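Local coordinates for protein Cyclo(L-leucyl-L-phenylalanyl) synthase (Streptomyces noursei, PDB 3OQV) that makes cyclodipeptides such as cyclo(L-phenylalanyl-L-leucyl), an intermediate of albonoursin biosynthesis, from aminoacyl-tRNAs without using ATP, at residues 68-71 with 72-75; 86-89 with 90-94; 120-123 with 124-127; 131-134 with 135-139. All blocks are in the same frame, centred on the assembly; numbering follows the deposited sequence.

Interaction 1: 68-71 with 72-75; sequences DTHI and DEML. With PO4 (phosphate ion), chain D.
His70 and Glu73 run side by side and point the same way, the imidazole ring turned 84° against the carboxylate. The bond between them is nearly straight: ND1 of His70 gives its hydrogen to OE2 of Glu73 at 2.8 Å, with the oxygen almost exactly in the ring plane. Seen from the acid, the donor arrives on the syn side but 29° out of the carboxylate plane. Glu73 reaches back with its chain extended beyond CG (chi2 159°), while its other oxygen, OE1, is held by Asn177 of helix 169-193. On the far edge of the ring, NE2 of His70 donates at 2.6 Å to O1 of a phosphate ion, probably from the crystallisation liquor, so both ring nitrogens have acceptors and the ring's rotation is fixed. His70 lies in the loop between strand 59-67 of the Rossmann-type sheet and helix 71-78, and Glu73 in the first turn of that helix, where Ile71 O accepts from Met74 N at 3.0 Å and, weakly, from Leu75 N. Near the helix start a water receives a weak bond from Ile71 N and donates to Asp68 O at 2.9 Å. The histidine ring also packs on Ala181, which by similarity belongs to the substrate-binding site.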
loop_
_atom_site.group_PDB
_atom_site.type_symbol
_atom_site.label_atom_id
_atom_site.label_comp_id
_atom_site.label_asym_id
_atom_site.label_seq_id
_atom_site.Cartn_x
_atom_site.Cartn_y
_atom_site.Cartn_z
ATOM N N ASP A 68 5.585 6.056 -1.559
ATOM C CA ASP A 68 6.858 6.723 -1.786
ATOM C C ASP A 68 7.420 7.267 -0.475
ATOM O O ASP A 68 8.487 7.867 -0.461
ATOM C CB ASP A 68 6.716 7.839 -2.833
ATOM C CG ASP A 68 5.703 8.909 -2.433
ATOM O OD1 ASP A 68 4.711 8.595 -1.738
ATOM O OD2 ASP A 68 5.882 10.070 -2.858
ATOM N N THR A 69 6.747 6.970 0.634
ATOM C CA THR A 69 7.007 7.660 1.899
ATOM C C THR A 69 7.777 6.771 2.869
ATOM O O THR A 69 7.502 5.568 2.969
ATOM C CB THR A 69 5.690 8.096 2.573
ATOM O OG1 THR A 69 4.744 7.023 2.505
ATOM C CG2 THR A 69 5.113 9.307 1.858
ATOM N N HIS A 70 8.719 7.371 3.598
ATOM C CA HIS A 70 9.369 6.724 4.745
ATOM C C HIS A 70 10.367 5.636 4.357
ATOM O O HIS A 70 10.922 4.964 5.225
ATOM C CB HIS A 70 8.327 6.165 5.725
ATOM C CG HIS A 70 7.484 7.222 6.376
ATOM N ND1 HIS A 70 8.024 8.247 7.123
ATOM C CD2 HIS A 70 6.147 7.454 6.333
ATOM C CE1 HIS A 70 7.056 9.044 7.542
ATOM N NE2 HIS A 70 5.907 8.583 7.079
ATOM N N ILE A 71 10.578 5.441 3.058
ATOM C CA ILE A 71 11.489 4.399 2.587
ATOM C C ILE A 71 12.917 4.697 3.009
ATOM O O ILE A 71 13.665 3.792 3.375
ATOM C CB ILE A 71 11.446 4.234 1.053
ATOM C CG1 ILE A 71 10.027 3.888 0.580
ATOM C CG2 ILE A 71 12.429 3.151 0.609
ATOM C CD1 ILE A 71 9.802 4.158 -0.912
ATOM N N ASP A 72 13.292 5.973 2.969
ATOM C CA ASP A 72 14.667 6.366 3.270
ATOM C C ASP A 72 15.076 5.993 4.695
ATOM O O ASP A 72 16.204 5.553 4.929
ATOM C CB ASP A 72 14.888 7.861 2.991
ATOM C CG ASP A 72 13.949 8.761 3.785
ATOM O OD1 ASP A 72 12.805 8.349 4.094
ATOM O OD2 ASP A 72 14.363 9.896 4.096
ATOM N N GLU A 73 14.137 6.096 5.631
ATOM C CA GLU A 73 14.395 5.737 7.026
ATOM C C GLU A 73 14.811 4.280 7.187
ATOM O O GLU A 73 15.570 3.938 8.090
ATOM C CB GLU A 73 13.162 6.008 7.889
ATOM C CG GLU A 73 12.813 7.469 8.004
ATOM C CD GLU A 73 11.367 7.684 8.414
ATOM O OE1 GLU A 73 10.903 6.999 9.354
ATOM O OE2 GLU A 73 10.691 8.522 7.780
ATOM N N MET A 74 14.298 3.417 6.317
ATOM C CA MET A 74 14.605 2.000 6.394
ATOM C C MET A 74 16.009 1.754 5.865
ATOM O O MET A 74 16.754 0.941 6.408
ATOM C CB MET A 74 13.592 1.182 5.590
ATOM C CG MET A 74 13.669 -0.329 5.824
ATOM S SD MET A 74 13.383 -0.817 7.546
ATOM C CE MET A 74 11.590 -0.656 7.651
ATOM N N LEU A 75 16.368 2.468 4.803
ATOM C CA LEU A 75 17.711 2.370 4.246
ATOM C C LEU A 75 18.747 2.889 5.238
ATOM O O LEU A 75 19.845 2.346 5.351
ATOM C CB LEU A 75 17.799 3.144 2.937
ATOM C CG LEU A 75 16.971 2.561 1.793
ATOM C CD1 LEU A 75 16.891 3.565 0.649
ATOM C CD2 LEU A 75 17.568 1.238 1.321
HETATM P P PO4 D . 3.983 11.346 7.991
HETATM O O1 PO4 D . 3.739 10.082 7.189
HETATM O O2 PO4 D . 4.223 10.951 9.430
HETATM O O3 PO4 D . 5.176 12.094 7.444
HETATM O O4 PO4 D . 2.775 12.246 7.894
HETATM O O HOH W 1 10.770 7.623 1.381
#

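Interaction 2: 86-89 with 90-94; sequences ERSV and KRTLK. With PO4 (phosphate ion), chain E.
Val89 and Leu93 lie side by side one helical turn apart, pointing the same way, and touch through CG1 of Val89 and CD1 of Leu93 at 3.5 Å. The valine branch is carried forward by its first torsion, which sets CG1 opposite the backbone N (chi1 178°); CG2 is turned to the other side and packs against helix 71-78. A second pair, Ser88 and Thr92, meets through solvent. One water is hydrogen-bonded to OG of Ser88 at 2.8 Å and to OG1 of Thr92 at 2.7 Å, and another spans the same two hydroxyls with a weak bond on the serine side. On a third flank Arg91 bends at chi3 (-95°) and brings the edge of its guanidinium to a phosphate ion, probably from the crystallisation liquor. NE and NH2 of Arg91 both approach phosphate O3, each at 2.8 Å, but with angles so bent that the bonds are weak. Lys90, folded at its last two torsions, lays CD 3.3 Å from phosphate O2. Beneath these side chains the backbone bonds run from residue i+4 to i, as from Leu93 N to Val89 O. The whole is a surface stretch of an amphipathic alpha helix, 82-107, with Val89 and Leu93 on its inward side and basic residues outward; the side chain of Arg91 is about 7 Å from that of Arg98, which could be involved in aminoacyl-tRNA binding.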
loop_
_atom_site.group_PDB
_atom_site.type_symbol
_atom_site.label_atom_id
_atom_site.label_comp_id
_atom_site.label_asym_id
_atom_site.label_seq_id
_atom_site.Cartn_x
_atom_site.Cartn_y
_atom_site.Cartn_z
ATOM N N GLU A 86 18.640 8.795 0.050
ATOM C CA GLU A 86 17.818 9.674 -0.775
ATOM C C GLU A 86 18.066 9.414 -2.254
ATOM O O GLU A 86 17.117 9.316 -3.030
ATOM C CB GLU A 86 18.057 11.143 -0.418
ATOM C CG GLU A 86 17.656 11.491 1.015
ATOM C CD GLU A 86 18.327 12.758 1.531
ATOM O OE1 GLU A 86 19.479 13.040 1.128
ATOM O OE2 GLU A 86 17.702 13.469 2.349
ATOM N N ARG A 87 19.330 9.171 -2.617
ATOM C CA ARG A 87 19.672 8.739 -3.971
ATOM C C ARG A 87 19.000 7.410 -4.332
ATOM O O ARG A 87 18.432 7.273 -5.414
ATOM C CB ARG A 87 21.199 8.622 -4.155
ATOM C CG ARG A 87 21.937 9.965 -4.308
ATOM C CD ARG A 87 23.453 9.776 -4.171
ATOM N NE ARG A 87 24.215 11.001 -4.403
ATOM C CZ ARG A 87 25.540 11.092 -4.272
ATOM N NH1 ARG A 87 26.244 10.044 -3.873
ATOM N NH2 ARG A 87 26.161 12.232 -4.525
ATOM N N SER A 88 19.095 6.426 -3.442
ATOM C CA SER A 88 18.454 5.135 -3.667
ATOM C C SER A 88 16.939 5.256 -3.855
ATOM O O SER A 88 16.373 4.740 -4.831
ATOM C CB SER A 88 18.752 4.167 -2.522
ATOM O OG SER A 88 18.214 2.885 -2.812
ATOM N N VAL A 89 16.294 5.958 -2.931
ATOM C CA VAL A 89 14.846 6.151 -2.994
ATOM C C VAL A 89 14.438 6.843 -4.288
ATOM O O VAL A 89 13.532 6.387 -4.989
ATOM C CB VAL A 89 14.329 6.961 -1.798
ATOM C CG1 VAL A 89 12.820 7.188 -1.927
ATOM C CG2 VAL A 89 14.633 6.239 -0.502
ATOM N N LYS A 90 15.148 7.913 -4.638
ATOM C CA LYS A 90 14.836 8.630 -5.857
ATOM C C LYS A 90 14.851 7.673 -7.033
ATOM O O LYS A 90 13.986 7.742 -7.906
ATOM C CB LYS A 90 15.823 9.775 -6.107
ATOM C CG LYS A 90 15.471 10.617 -7.327
ATOM C CD LYS A 90 16.644 11.482 -7.791
ATOM C CE LYS A 90 17.296 12.203 -6.620
ATOM N NZ LYS A 90 16.293 12.820 -5.710
ATOM N N ARG A 91 15.890 6.844 -7.100
ATOM C CA ARG A 91 16.049 5.936 -8.214
ATOM C C ARG A 91 14.953 4.881 -8.235
ATOM O O ARG A 91 14.429 4.529 -9.291
ATOM C CB ARG A 91 17.415 5.261 -8.132
ATOM C CG ARG A 91 18.005 4.965 -9.473
ATOM C CD ARG A 91 19.369 4.333 -9.310
ATOM N NE ARG A 91 20.421 5.331 -9.389
ATOM C CZ ARG A 91 21.711 5.037 -9.503
ATOM N NH1 ARG A 91 22.094 3.768 -9.526
ATOM N NH2 ARG A 91 22.605 6.009 -9.592
ATOM N N THR A 92 14.677 4.323 -7.068
ATOM C CA THR A 92 13.645 3.298 -6.927
ATOM C C THR A 92 12.297 3.851 -7.381
ATOM O O THR A 92 11.560 3.201 -8.127
ATOM C CB THR A 92 13.570 2.817 -5.470
ATOM O OG1 THR A 92 14.761 2.081 -5.163
ATOM C CG2 THR A 92 12.350 1.926 -5.229
ATOM N N LEU A 93 12.026 5.096 -7.015
ATOM C CA LEU A 93 10.756 5.706 -7.372
ATOM C C LEU A 93 10.688 6.086 -8.837
ATOM O O LEU A 93 9.615 6.050 -9.435
ATOM C CB LEU A 93 10.451 6.901 -6.477
ATOM C CG LEU A 93 10.227 6.489 -5.024
ATOM C CD1 LEU A 93 10.144 7.713 -4.125
ATOM C CD2 LEU A 93 8.964 5.646 -4.922
ATOM N N LYS A 94 11.826 6.451 -9.426
ATOM C CA LYS A 94 11.858 6.681 -10.861
ATOM C C LYS A 94 11.496 5.413 -11.617
ATOM O O LYS A 94 10.767 5.465 -12.602
ATOM C CB LYS A 94 13.235 7.171 -11.323
ATOM C CG LYS A 94 13.417 8.660 -11.193
ATOM C CD LYS A 94 14.853 9.047 -11.483
ATOM C CE LYS A 94 14.924 10.496 -11.912
ATOM N NZ LYS A 94 13.679 11.215 -11.533
HETATM P P PO4 E . 20.194 8.911 -8.776
HETATM O O1 PO4 E . 19.645 8.485 -10.118
HETATM O O2 PO4 E . 19.057 9.227 -7.819
HETATM O O3 PO4 E . 21.001 7.767 -8.204
HETATM O O4 PO4 E . 21.067 10.139 -8.953
HETATM O O HOH W 2 15.447 2.546 -2.576
HETATM O O HOH W 3 17.533 2.242 -6.123
#

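Interaction 3: 120-123 with 124-127; sequences SELQ and ETPE. With PO4 (phosphate ion), chain D.
The carbonyl oxygen of Leu122 is gripped twice by Thr125. The threonine hydroxyl, OG1, donates to Leu122 O at 2.7 Å and lies in the carbonyl plane, whereas the backbone N of Thr125 reaches the same oxygen at 3.0 Å from well above that plane. The second bond closes a type I beta turn from Leu122 to Thr125. With OG1 set between the backbone N and the carbonyl carbon (chi1 63°), the hydroxyl can serve both ways: it donates back to Leu122 and, from the N-cap position, accepts from the backbone N of Tyr128 in the next helix. A valine in place of Thr125 would probably leave Leu122 O with the turn amide alone and the N of Tyr128 without its cap, making the helix start less well defined. One residue earlier, Glu124 N donates to Glu121 O at 3.1 Å, and the glutamate side chain, bent at chi2, shares a water with Ser120 O. That water donates to Glu124 OE2 at 3.2 Å. The Gln123 chain, extended beyond CG, reaches the phosphate ion, its NE2 donating almost straight to O1 at 2.8 Å; the same amide nitrogen is also hydrogen-bonded to Tyr128 OH. The turn thus links the short helix 119-122, which follows edge strand 114-118, to helix 126-141. Leu122 packs on Leu185 and Phe193 of helix 169-193, and Gln123 on Ala181 of that helix, part of the substrate-binding site by similarity.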
loop_
_atom_site.group_PDB
_atom_site.type_symbol
_atom_site.label_atom_id
_atom_site.label_comp_id
_atom_site.label_asym_id
_atom_site.label_seq_id
_atom_site.Cartn_x
_atom_site.Cartn_y
_atom_site.Cartn_z
ATOM N N SER A 120 2.502 10.263 -0.710
ATOM C CA SER A 120 2.853 11.586 -0.217
ATOM C C SER A 120 1.893 12.672 -0.707
ATOM O O SER A 120 1.508 13.534 0.069
ATOM C CB SER A 120 4.324 11.936 -0.521
ATOM O OG SER A 120 4.505 12.188 -1.894
ATOM N N GLU A 121 1.398 12.557 -1.940
ATOM C CA GLU A 121 0.403 13.497 -2.436
ATOM C C GLU A 121 -0.929 13.306 -1.705
ATOM O O GLU A 121 -1.610 14.263 -1.359
ATOM C CB GLU A 121 0.175 13.289 -3.934
ATOM C CG GLU A 121 -0.712 14.338 -4.568
ATOM C CD GLU A 121 -0.999 14.035 -6.027
ATOM O OE1 GLU A 121 -0.212 13.271 -6.631
ATOM O OE2 GLU A 121 -2.030 14.528 -6.547
ATOM N N LEU A 122 -1.308 12.050 -1.525
ATOM C CA LEU A 122 -2.563 11.699 -0.889
ATOM C C LEU A 122 -2.578 12.220 0.554
ATOM O O LEU A 122 -3.624 12.651 1.081
ATOM C CB LEU A 122 -2.690 10.179 -0.911
ATOM C CG LEU A 122 -3.992 9.586 -0.398
ATOM C CD1 LEU A 122 -5.175 10.160 -1.149
ATOM C CD2 LEU A 122 -3.944 8.072 -0.578
ATOM N N GLN A 123 -1.390 12.282 1.156
ATOM C CA GLN A 123 -1.276 12.656 2.559
ATOM C C GLN A 123 -1.605 14.129 2.761
ATOM O O GLN A 123 -1.857 14.569 3.882
ATOM C CB GLN A 123 0.136 12.386 3.069
ATOM C CG GLN A 123 0.438 10.926 3.351
ATOM C CD GLN A 123 1.706 10.780 4.136
ATOM O OE1 GLN A 123 2.731 11.357 3.768
ATOM N NE2 GLN A 123 1.629 10.098 5.281
ATOM N N GLU A 124 -1.584 14.889 1.675
ATOM C CA GLU A 124 -1.924 16.314 1.725
ATOM C C GLU A 124 -3.428 16.561 1.834
ATOM O O GLU A 124 -3.852 17.642 2.242
ATOM C CB GLU A 124 -1.357 17.041 0.503
ATOM C CG GLU A 124 0.153 17.213 0.573
ATOM C CD GLU A 124 0.579 18.074 1.759
ATOM O OE1 GLU A 124 0.352 19.304 1.715
ATOM O OE2 GLU A 124 1.132 17.523 2.740
ATOM N N THR A 125 -4.232 15.576 1.447
ATOM C CA THR A 125 -5.663 15.806 1.279
ATOM C C THR A 125 -6.342 15.814 2.640
ATOM O O THR A 125 -5.943 15.081 3.543
ATOM C CB THR A 125 -6.316 14.746 0.379
ATOM O OG1 THR A 125 -6.193 13.457 0.989
ATOM C CG2 THR A 125 -5.637 14.716 -0.987
ATOM N N PRO A 126 -7.352 16.679 2.805
ATOM C CA PRO A 126 -8.189 16.665 4.000
ATOM C C PRO A 126 -8.791 15.290 4.277
ATOM O O PRO A 126 -8.868 14.869 5.433
ATOM C CB PRO A 126 -9.292 17.669 3.654
ATOM C CG PRO A 126 -8.609 18.656 2.779
ATOM C CD PRO A 126 -7.629 17.845 1.947
ATOM N N GLU A 127 -9.219 14.599 3.223
ATOM C CA GLU A 127 -9.803 13.274 3.366
ATOM C C GLU A 127 -8.850 12.335 4.101
ATOM O O GLU A 127 -9.241 11.659 5.055
ATOM C CB GLU A 127 -10.143 12.684 1.997
ATOM C CG GLU A 127 -11.297 13.374 1.293
ATOM C CD GLU A 127 -10.843 14.437 0.304
ATOM O OE1 GLU A 127 -9.685 14.917 0.406
ATOM O OE2 GLU A 127 -11.638 14.765 -0.599
HETATM P P PO4 D . 3.983 11.346 7.991
HETATM O O1 PO4 D . 3.739 10.082 7.189
HETATM O O2 PO4 D . 4.223 10.951 9.430
HETATM O O3 PO4 D . 5.176 12.094 7.444
HETATM O O4 PO4 D . 2.775 12.246 7.894
HETATM O O HOH W 4 2.799 14.944 1.679
#

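Interaction 4: 131-134 with 135-139; sequences VRER and TDRAF. With PO4 (phosphate ion), chain D.
Arg132 and Asp136, one turn apart, form a salt bridge in which NE of the arginine donates to OD1 of Asp136 at 3.0 Å and, more weakly, to OD2. The carboxylate meets the guanidinium at its edge, the two planes 82° apart, and OD1 is approached on its syn side. A bend at chi2 (80°) turns the arginine toward the acid. Its terminal nitrogens are engaged elsewhere: NH1 bonds to Tyr128 OH and weakly to phosphate O1, while NH2 makes a weak 3.3 Å bond to phosphate O2. With a methionine here in place of Arg132, the Asp136 carboxylate would probably be left without its charge partner and the Tyr128 hydroxyl without its arginine mate. The next pair, Glu133 and Arg137, is a looser salt bridge, with OE2 of the glutamate 3.3 Å from NH1 of the arginine. Arg134 instead pairs with Asp188 of helix 169-193. The backbone acceptors are satisfied in the regular alpha-helical way: Val131 O takes Thr135 N at 2.9 Å, Arg132 O takes Asp136 N at 2.9 Å, and Arg134 O takes Ala138 N. These turns belong to helix 126-141, which lies against helix 169-193 through Val131 and Thr135 on Pro184. Farther along, Ala138 meets Phe145 and Phe139 meets Ala146 and Cys149, joining helix 126-141 to helix 143-158.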
loop_
_atom_site.group_PDB
_atom_site.type_symbol
_atom_site.label_atom_id
_atom_site.label_comp_id
_atom_site.label_asym_id
_atom_site.label_seq_id
_atom_site.Cartn_x
_atom_site.Cartn_y
_atom_site.Cartn_z
ATOM N N VAL A 131 -8.853 10.843 8.393
ATOM C CA VAL A 131 -8.780 9.432 8.721
ATOM C C VAL A 131 -7.546 9.161 9.565
ATOM O O VAL A 131 -7.596 8.395 10.522
ATOM C CB VAL A 131 -8.797 8.544 7.457
ATOM C CG1 VAL A 131 -8.576 7.077 7.832
ATOM C CG2 VAL A 131 -10.117 8.727 6.717
ATOM N N ARG A 132 -6.437 9.805 9.212
ATOM C CA ARG A 132 -5.175 9.595 9.901
ATOM C C ARG A 132 -5.236 9.997 11.376
ATOM O O ARG A 132 -4.682 9.315 12.228
ATOM C CB ARG A 132 -4.059 10.360 9.178
ATOM C CG ARG A 132 -2.721 10.376 9.889
ATOM C CD ARG A 132 -1.953 9.100 9.669
ATOM N NE ARG A 132 -0.686 9.102 10.400
ATOM C CZ ARG A 132 0.508 9.302 9.849
ATOM N NH1 ARG A 132 0.622 9.523 8.546
ATOM N NH2 ARG A 132 1.595 9.250 10.604
ATOM N N GLU A 133 -5.910 11.100 11.671
ATOM C CA GLU A 133 -6.276 11.426 13.042
ATOM C C GLU A 133 -6.828 10.186 13.763
ATOM O O GLU A 133 -6.429 9.875 14.891
ATOM C CB GLU A 133 -7.305 12.561 13.039
ATOM C CG GLU A 133 -7.479 13.280 14.374
ATOM C CD GLU A 133 -8.711 14.182 14.404
ATOM O OE1 GLU A 133 -8.991 14.858 13.389
ATOM O OE2 GLU A 133 -9.405 14.207 15.444
ATOM N N ARG A 134 -7.710 9.458 13.084
ATOM C CA ARG A 134 -8.435 8.353 13.703
ATOM C C ARG A 134 -7.551 7.123 13.870
ATOM O O ARG A 134 -7.580 6.479 14.916
ATOM C CB ARG A 134 -9.671 7.983 12.881
ATOM C CG ARG A 134 -10.906 8.781 13.232
ATOM C CD ARG A 134 -12.039 8.437 12.283
ATOM N NE ARG A 134 -12.522 9.629 11.595
ATOM C CZ ARG A 134 -12.785 9.698 10.297
ATOM N NH1 ARG A 134 -12.634 8.633 9.514
ATOM N NH2 ARG A 134 -13.228 10.838 9.787
ATOM N N THR A 135 -6.778 6.787 12.835
ATOM C CA THR A 135 -5.872 5.641 12.910
ATOM C C THR A 135 -4.718 5.844 13.907
ATOM O O THR A 135 -4.366 4.920 14.637
ATOM C CB THR A 135 -5.305 5.221 11.520
ATOM O OG1 THR A 135 -4.634 6.332 10.901
ATOM C CG2 THR A 135 -6.414 4.710 10.613
ATOM N N ASP A 136 -4.135 7.041 13.929
ATOM C CA ASP A 136 -3.142 7.392 14.946
ATOM C C ASP A 136 -3.677 7.174 16.358
ATOM O O ASP A 136 -3.090 6.433 17.136
ATOM C CB ASP A 136 -2.682 8.842 14.782
ATOM C CG ASP A 136 -1.659 9.015 13.664
ATOM O OD1 ASP A 136 -1.108 8.003 13.174
ATOM O OD2 ASP A 136 -1.421 10.172 13.261
ATOM N N ARG A 137 -4.828 7.773 16.654
ATOM C CA ARG A 137 -5.511 7.572 17.926
ATOM C C ARG A 137 -5.792 6.102 18.234
ATOM O O ARG A 137 -5.485 5.626 19.333
ATOM C CB ARG A 137 -6.803 8.398 17.986
ATOM C CG ARG A 137 -7.863 7.836 18.928
ATOM C CD ARG A 137 -8.755 8.928 19.498
ATOM N NE ARG A 137 -8.878 10.066 18.588
ATOM C CZ ARG A 137 -9.755 10.136 17.587
ATOM N NH1 ARG A 137 -9.774 11.203 16.795
ATOM N NH2 ARG A 137 -10.603 9.136 17.370
ATOM N N ALA A 138 -6.365 5.381 17.268
ATOM C CA ALA A 138 -6.598 3.950 17.428
ATOM C C ALA A 138 -5.324 3.203 17.787
ATOM O O ALA A 138 -5.354 2.290 18.616
ATOM C CB ALA A 138 -7.234 3.351 16.174
ATOM N N PHE A 139 -4.200 3.599 17.192
ATOM C CA PHE A 139 -2.940 2.904 17.451
ATOM C C PHE A 139 -2.476 3.078 18.896
ATOM O O PHE A 139 -1.828 2.194 19.466
ATOM C CB PHE A 139 -1.833 3.374 16.504
ATOM C CG PHE A 139 -0.485 2.790 16.825
ATOM C CD1 PHE A 139 -0.108 1.558 16.313
ATOM C CD2 PHE A 139 0.386 3.450 17.684
ATOM C CE1 PHE A 139 1.125 1.006 16.627
ATOM C CE2 PHE A 139 1.624 2.910 17.995
ATOM C CZ PHE A 139 1.996 1.688 17.467
HETATM P P PO4 D . 3.983 11.346 7.991
HETATM O O1 PO4 D . 3.739 10.082 7.189
HETATM O O2 PO4 D . 4.223 10.951 9.430
HETATM O O3 PO4 D . 5.176 12.094 7.444
HETATM O O4 PO4 D . 2.775 12.246 7.894
#

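Interactions 1 and 2 lie at the start of helix 71-78 and along helix 82-107; these consecutive helices touch through Leu75 on Val89, and the loop residue Asp68 packs on Leu93. Interactions 3 and 4 share helix 126-141. The first three are surface contacts and the fourth is partly buried. Their chemistry follows their place in the fold rather than burial: a histidine-carboxylate bond at a helix start, apolar and water-bridged pairs along a solvent-facing helix, a capped turn, and salt bridges one turn apart. Interactions 1, 3 and 4 converge on one phosphate, supplying a histidine, a glutamine and an arginine beside Ala181, while interaction 2 meets a different phosphate. Asp68 and Ser120 probably hydrogen-bond, linking interactions 1 and 3.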